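PDB 5AQ1: glucose-6-phosphate dehydrogenase from Trypanosoma cruzi, which catalyses the NADP-dependent oxidation of glucose 6-phosphate at the entry to the pentose phosphate pathway, supplying reducing power as NADPH. Local coordinates for residues Q219-I222 and V223-A227; D354-H357 and G358-F361. One frame throughout, in Å; residues are numbered along the deposited sequence.

Interactions 1 and 2 lie about 20 Å apart, centre to centre, and meet through the long arginines R225 and R355, whose NH2 and NH1 are 4.0 Å from each other. The salt bridge from R355 to E284 probably eases that approach. Both contacts lean on the end of helix 264-282 and on W235, but their chemistry differs. Residues 219-227 span the short helix 221-226 and its approach, almost wholly buried against a second subunit, and backbone bonds dominate. Residues 354-361 are a loop between two sheet strands: one turn bond and an aromatic pair hold its buried side, while H357 and G358 are exposed, D354 and H357 meet the third subunit, and D354 the fourth.

Interaction 1: Q219-I222 and V223-A227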
ATOM      1  N   GLN B 219       5.148 -11.573 -24.840  1.00 35.14           N
ATOM      2  CA  GLN B 219       5.242 -12.806 -24.039  1.00 35.83           C
ATOM      3  C   GLN B 219       5.834 -12.570 -22.644  1.00 35.26           C
ATOM      4  O   GLN B 219       5.530 -13.305 -21.701  1.00 35.62           O
ATOM      5  CB  GLN B 219       6.083 -13.862 -24.763  1.00 37.95           C
ATOM      6  CG  GLN B 219       5.433 -14.436 -26.013  1.00 40.73           C
ATOM      7  CD  GLN B 219       6.223 -15.589 -26.610  1.00 43.83           C
ATOM      8  OE1 GLN B 219       7.348 -15.407 -27.083  1.00 45.40           O
ATOM      9  NE2 GLN B 219       5.636 -16.785 -26.590  1.00 46.73           N
ATOM     10  N   ASN B 220       6.674 -11.547 -22.518  1.00 34.60           N
ATOM     11  CA  ASN B 220       7.333 -11.244 -21.258  1.00 34.48           C
ATOM     12  C   ASN B 220       6.489 -10.414 -20.285  1.00 33.72           C
ATOM     13  O   ASN B 220       6.890 -10.224 -19.133  1.00 34.32           O
ATOM     14  CB  ASN B 220       8.654 -10.520 -21.531  1.00 35.41           C
ATOM     15  CG  ASN B 220       9.564 -10.485 -20.316  1.00 35.98           C
ATOM     16  OD1 ASN B 220       9.656 -11.462 -19.570  1.00 37.22           O
ATOM     17  ND2 ASN B 220      10.241  -9.361 -20.109  1.00 36.20           N
ATOM     18  N   ILE B 221       5.338  -9.913 -20.732  1.00 31.92           N
ATOM     19  CA  ILE B 221       4.504  -9.051 -19.889  1.00 31.39           C
ATOM     20  C   ILE B 221       4.096  -9.770 -18.606  1.00 31.72           C
ATOM     21  O   ILE B 221       4.265  -9.244 -17.508  1.00 30.87           O
ATOM     22  CB  ILE B 221       3.239  -8.567 -20.628  1.00 30.66           C
ATOM     23  CG1 ILE B 221       3.619  -7.604 -21.754  1.00 31.10           C
ATOM     24  CG2 ILE B 221       2.288  -7.866 -19.665  1.00 30.30           C
ATOM     25  CD1 ILE B 221       2.498  -7.339 -22.736  1.00 31.83           C
ATOM     26  N   ILE B 222       3.557 -10.973 -18.763  1.00 33.25           N
ATOM     27  CA  ILE B 222       3.088 -11.773 -17.634  1.00 33.84           C
ATOM     28  C   ILE B 222       4.204 -12.063 -16.621  1.00 33.85           C
ATOM     29  O   ILE B 222       3.968 -12.012 -15.417  1.00 34.32           O
ATOM     30  CB  ILE B 222       2.428 -13.085 -18.118  1.00 36.16           C
ATOM     31  CG1 ILE B 222       1.730 -13.799 -16.963  1.00 38.15           C
ATOM     32  CG2 ILE B 222       3.445 -14.013 -18.779  1.00 37.43           C
ATOM     33  CD1 ILE B 222       0.786 -14.889 -17.421  1.00 40.49           C
ATOM     34  N   VAL B 223       5.414 -12.340 -17.109  1.00 32.75           N
ATOM     35  CA  VAL B 223       6.557 -12.620 -16.236  1.00 32.16           C
ATOM     36  C   VAL B 223       7.002 -11.345 -15.518  1.00 32.61           C
ATOM     37  O   VAL B 223       7.297 -11.358 -14.322  1.00 32.59           O
ATOM     38  CB  VAL B 223       7.762 -13.191 -17.022  1.00 32.15           C
ATOM     39  CG1 VAL B 223       8.926 -13.492 -16.083  1.00 31.97           C
ATOM     40  CG2 VAL B 223       7.362 -14.447 -17.782  1.00 32.55           C
ATOM     41  N   THR B 224       7.061 -10.249 -16.265  1.00 32.02           N
ATOM     42  CA  THR B 224       7.453  -8.957 -15.720  1.00 31.73           C
ATOM     43  C   THR B 224       6.550  -8.547 -14.559  1.00 32.10           C
ATOM     44  O   THR B 224       7.030  -8.060 -13.530  1.00 33.12           O
ATOM     45  CB  THR B 224       7.401  -7.878 -16.818  1.00 30.97           C
ATOM     46  OG1 THR B 224       8.280  -8.248 -17.886  1.00 30.70           O
ATOM     47  CG2 THR B 224       7.814  -6.527 -16.275  1.00 31.62           C
ATOM     48  N   ARG B 225       5.246  -8.756 -14.729  1.00 31.56           N
ATOM     49  CA  ARG B 225       4.252  -8.308 -13.757  1.00 31.50           C
ATOM     50  C   ARG B 225       4.184  -9.178 -12.504  1.00 32.49           C
ATOM     51  O   ARG B 225       4.112  -8.655 -11.388  1.00 32.94           O
ATOM     52  CB  ARG B 225       2.867  -8.263 -14.398  1.00 30.97           C
ATOM     53  CG  ARG B 225       2.651  -7.093 -15.343  1.00 31.10           C
ATOM     54  CD  ARG B 225       1.176  -6.957 -15.687  1.00 31.39           C
ATOM     55  NE  ARG B 225       0.376  -6.778 -14.478  1.00 31.15           N
ATOM     56  CZ  ARG B 225      -0.928  -7.025 -14.374  1.00 31.87           C
ATOM     57  NH1 ARG B 225      -1.629  -7.463 -15.411  1.00 31.87           N
ATOM     58  NH2 ARG B 225      -1.538  -6.827 -13.207  1.00 33.46           N
ATOM     59  N   PHE B 226       4.202 -10.499 -12.686  1.00 31.86           N
ATOM     60  CA  PHE B 226       3.852 -11.420 -11.605  1.00 31.04           C
ATOM     61  C   PHE B 226       5.001 -12.268 -11.054  1.00 30.95           C
ATOM     62  O   PHE B 226       4.790 -13.048 -10.131  1.00 30.89           O
ATOM     63  CB  PHE B 226       2.706 -12.327 -12.054  1.00 30.81           C
ATOM     64  CG  PHE B 226       1.475 -11.580 -12.500  1.00 30.66           C
ATOM     65  CD1 PHE B 226       0.773 -10.777 -11.611  1.00 31.40           C
ATOM     66  CD2 PHE B 226       1.008 -11.692 -13.802  1.00 30.41           C
ATOM     67  CE1 PHE B 226      -0.364 -10.093 -12.014  1.00 31.20           C
ATOM     68  CE2 PHE B 226      -0.130 -11.015 -14.211  1.00 30.48           C
ATOM     69  CZ  PHE B 226      -0.818 -10.214 -13.315  1.00 30.93           C
ATOM     70  N   ALA B 227       6.206 -12.125 -11.605  1.00 31.08           N
ATOM     71  CA  ALA B 227       7.388 -12.815 -11.064  1.00 32.02           C
ATOM     72  C   ALA B 227       8.249 -11.890 -10.209  1.00 32.28           C
ATOM     73  O   ALA B 227       9.207 -12.334  -9.578  1.00 32.79           O
ATOM     74  CB  ALA B 227       8.223 -13.402 -12.195  1.00 32.63           C
TER
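N220 O and T224 make a two-pronged hydrogen bond that ties T224 back to N220 near the start of a short helix. T224 N donates at 2.9 Å, nearly along the C=O axis, with a fairly straight N-H (163°). T224 OG1 donates to the same N220 O at 2.7 Å, from above the carbonyl plane. The threonine's torsion (chi1 -59°) makes this possible, since it holds OG1 beside its own backbone N. R225 N to I221 O, F226 N to I222 O and A227 N to V223 O continue the pattern, each spanning four residues.

The N220 carboxamide swings out beside this turn and finds its polar partner across the subunit boundary: OD1 accepts from K413 N of the second subunit. The same OD1 rests 3.6 Å from V223 CB.

The apolar contacts centre on I222. Its CG1 comes in at the edge of the F226 ring, in its plane, 3.9 Å from CD2, while I222 CG2 faces V223 CG2 at 4.1 Å.

R225 deals with its charge away from the preceding turn. Its chain bends at chi3 (58°), bringing the guanidinium face over F226 CZ, while R225 CB sits above the centre of the phenylalanine ring. R225 NH1 then bonds to L280 O and M283 O, and the arginine makes a cation-pi contact with W235.

The segment follows soon after the substrate-binding residues H211, Y212 and K215, and the Q219 side chain lies about 13 Å from the bound glucose 6-phosphate. This is a short alpha-helix with a threonine hydroxyl bonded to the carbonyl four residues back, set in the link from the dinucleotide-binding region to the large mixed sheet.

Interaction 2: D354-H357 and G358-F361; sequences DRWH and GVPF
W356, first residue of a type II beta turn, presents one face of its indole to the edge of F361 in a T-shaped pair, with six-membered ring and phenyl centroids 5.1 Å apart and planes at 75°. The closest approach is F361 CZ to W356 CE3, 3.5 Å, toward the rim of the indole. R355 CG lies over the opposite face, so the tryptophan is sandwiched, and V359 CB meets the indole edge near its plane, also beside CE3. W356 NE1 bonds to T282 O, which, with the groups on both faces, probably limits rotation of the ring, and W235 meets it almost perpendicularly. The imidazole of H357 has G358 N over one face, 3.4 Å from CG.

The turn runs from W356 to V359, in the loop that joins the antiparallel strands 344-349 and 361-366 of the large mixed sheet. V359 N closes it on W356 O at 3.0 Å, with an N-H...O angle of 159°. G358 takes the third position with a positive phi (83°), as this turn type requires. The reversal brings V359 and F361 back onto the buried side, where both reach strand 240-248 and F361 also packs on L278. On the outer side H357 touches I384 of the third subunit, and the D354 carboxylate makes salt bridges to R229 and K285 of the fourth.

A water sits in the mouth of the turn, in the plane of the F361 ring at its edge, 2.8 Å from W356 O and 2.7 Å from V359 O.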
ATOM      1  N   ASP B 354     -11.169  -2.020  -8.968  1.00 33.32           N
ATOM      2  CA  ASP B 354     -10.466  -1.368  -7.871  1.00 32.66           C
ATOM      3  C   ASP B 354      -8.971  -1.195  -8.124  1.00 31.78           C
ATOM      4  O   ASP B 354      -8.360  -0.272  -7.597  1.00 31.54           O
ATOM      5  CB  ASP B 354     -10.731  -2.128  -6.581  1.00 33.03           C
ATOM      6  CG  ASP B 354     -12.199  -2.104  -6.202  1.00 34.36           C
ATOM      7  OD1 ASP B 354     -12.711  -1.008  -5.869  1.00 35.85           O
ATOM      8  OD2 ASP B 354     -12.848  -3.167  -6.249  1.00 33.84           O
ATOM      9  N   ARG B 355      -8.388  -2.066  -8.937  1.00 31.33           N
ATOM     10  CA  ARG B 355      -6.992  -1.912  -9.322  1.00 31.46           C
ATOM     11  C   ARG B 355      -6.785  -0.692 -10.219  1.00 31.70           C
ATOM     12  O   ARG B 355      -5.759  -0.015 -10.114  1.00 32.82           O
ATOM     13  CB  ARG B 355      -6.494  -3.169 -10.037  1.00 31.35           C
ATOM     14  CG  ARG B 355      -5.028  -3.129 -10.448  1.00 31.50           C
ATOM     15  CD  ARG B 355      -4.634  -4.395 -11.182  1.00 31.78           C
ATOM     16  NE  ARG B 355      -4.608  -5.549 -10.289  1.00 33.06           N
ATOM     17  CZ  ARG B 355      -3.559  -5.928  -9.562  1.00 34.62           C
ATOM     18  NH1 ARG B 355      -2.411  -5.250  -9.600  1.00 35.71           N
ATOM     19  NH2 ARG B 355      -3.658  -6.998  -8.784  1.00 34.68           N
ATOM     20  N   TRP B 356      -7.756  -0.413 -11.088  1.00 32.07           N
ATOM     21  CA  TRP B 356      -7.560   0.524 -12.202  1.00 32.12           C
ATOM     22  C   TRP B 356      -8.448   1.765 -12.207  1.00 32.23           C
ATOM     23  O   TRP B 356      -8.346   2.584 -13.123  1.00 30.41           O
ATOM     24  CB  TRP B 356      -7.748  -0.223 -13.528  1.00 31.82           C
ATOM     25  CG  TRP B 356      -6.708  -1.251 -13.759  1.00 31.20           C
ATOM     26  CD1 TRP B 356      -6.896  -2.596 -13.882  1.00 31.30           C
ATOM     27  CD2 TRP B 356      -5.298  -1.028 -13.879  1.00 31.14           C
ATOM     28  NE1 TRP B 356      -5.689  -3.226 -14.083  1.00 30.91           N
ATOM     29  CE2 TRP B 356      -4.692  -2.286 -14.084  1.00 30.55           C
ATOM     30  CE3 TRP B 356      -4.489   0.115 -13.838  1.00 31.18           C
ATOM     31  CZ2 TRP B 356      -3.317  -2.433 -14.246  1.00 29.95           C
ATOM     32  CZ3 TRP B 356      -3.122  -0.032 -14.001  1.00 30.91           C
ATOM     33  CH2 TRP B 356      -2.550  -1.297 -14.203  1.00 30.84           C
ATOM     34  N   HIS B 357      -9.295   1.927 -11.194  1.00 34.90           N
ATOM     35  CA  HIS B 357     -10.207   3.068 -11.166  1.00 36.90           C
ATOM     36  C   HIS B 357      -9.441   4.386 -11.265  1.00 37.04           C
ATOM     37  O   HIS B 357      -8.485   4.618 -10.519  1.00 37.69           O
ATOM     38  CB  HIS B 357     -11.064   3.066  -9.901  1.00 38.61           C
ATOM     39  CG  HIS B 357     -12.026   4.215  -9.819  1.00 40.86           C
ATOM     40  ND1 HIS B 357     -13.074   4.377 -10.702  1.00 41.68           N
ATOM     41  CD2 HIS B 357     -12.096   5.258  -8.957  1.00 40.47           C
ATOM     42  CE1 HIS B 357     -13.747   5.470 -10.388  1.00 41.58           C
ATOM     43  NE2 HIS B 357     -13.174   6.023  -9.334  1.00 41.63           N
ATOM     44  N   GLY B 358      -9.858   5.230 -12.204  1.00 36.66           N
ATOM     45  CA  GLY B 358      -9.272   6.550 -12.383  1.00 37.29           C
ATOM     46  C   GLY B 358      -8.002   6.597 -13.215  1.00 38.28           C
ATOM     47  O   GLY B 358      -7.454   7.679 -13.429  1.00 40.58           O
ATOM     48  N   VAL B 359      -7.528   5.443 -13.685  1.00 36.74           N
ATOM     49  CA  VAL B 359      -6.304   5.376 -14.480  1.00 34.63           C
ATOM     50  C   VAL B 359      -6.678   5.341 -15.956  1.00 35.11           C
ATOM     51  O   VAL B 359      -7.222   4.347 -16.431  1.00 35.34           O
ATOM     52  CB  VAL B 359      -5.471   4.124 -14.138  1.00 34.06           C
ATOM     53  CG1 VAL B 359      -4.163   4.110 -14.920  1.00 33.56           C
ATOM     54  CG2 VAL B 359      -5.191   4.070 -12.646  1.00 33.88           C
ATOM     55  N   PRO B 360      -6.400   6.430 -16.690  1.00 36.16           N
ATOM     56  CA  PRO B 360      -6.719   6.438 -18.115  1.00 35.88           C
ATOM     57  C   PRO B 360      -5.811   5.516 -18.930  1.00 35.70           C
ATOM     58  O   PRO B 360      -4.591   5.502 -18.736  1.00 33.93           O
ATOM     59  CB  PRO B 360      -6.490   7.899 -18.512  1.00 36.46           C
ATOM     60  CG  PRO B 360      -5.472   8.392 -17.545  1.00 36.45           C
ATOM     61  CD  PRO B 360      -5.799   7.702 -16.257  1.00 36.30           C
ATOM     62  N   PHE B 361      -6.418   4.757 -19.838  1.00 35.77           N
ATOM     63  CA  PHE B 361      -5.673   3.918 -20.770  1.00 35.10           C
ATOM     64  C   PHE B 361      -5.757   4.512 -22.162  1.00 35.44           C
ATOM     65  O   PHE B 361      -6.839   4.580 -22.742  1.00 34.69           O
ATOM     66  CB  PHE B 361      -6.218   2.494 -20.758  1.00 34.13           C
ATOM     67  CG  PHE B 361      -5.782   1.709 -19.567  1.00 33.91           C
ATOM     68  CD1 PHE B 361      -6.484   1.789 -18.373  1.00 34.09           C
ATOM     69  CD2 PHE B 361      -4.656   0.910 -19.627  1.00 33.77           C
ATOM     70  CE1 PHE B 361      -6.078   1.069 -17.266  1.00 34.06           C
ATOM     71  CE2 PHE B 361      -4.243   0.188 -18.522  1.00 34.18           C
ATOM     72  CZ  PHE B 361      -4.955   0.266 -17.341  1.00 33.77           C
TER
HETATM   73  O   HOH W   1      -9.330   2.808 -15.746  1.00 29.22           O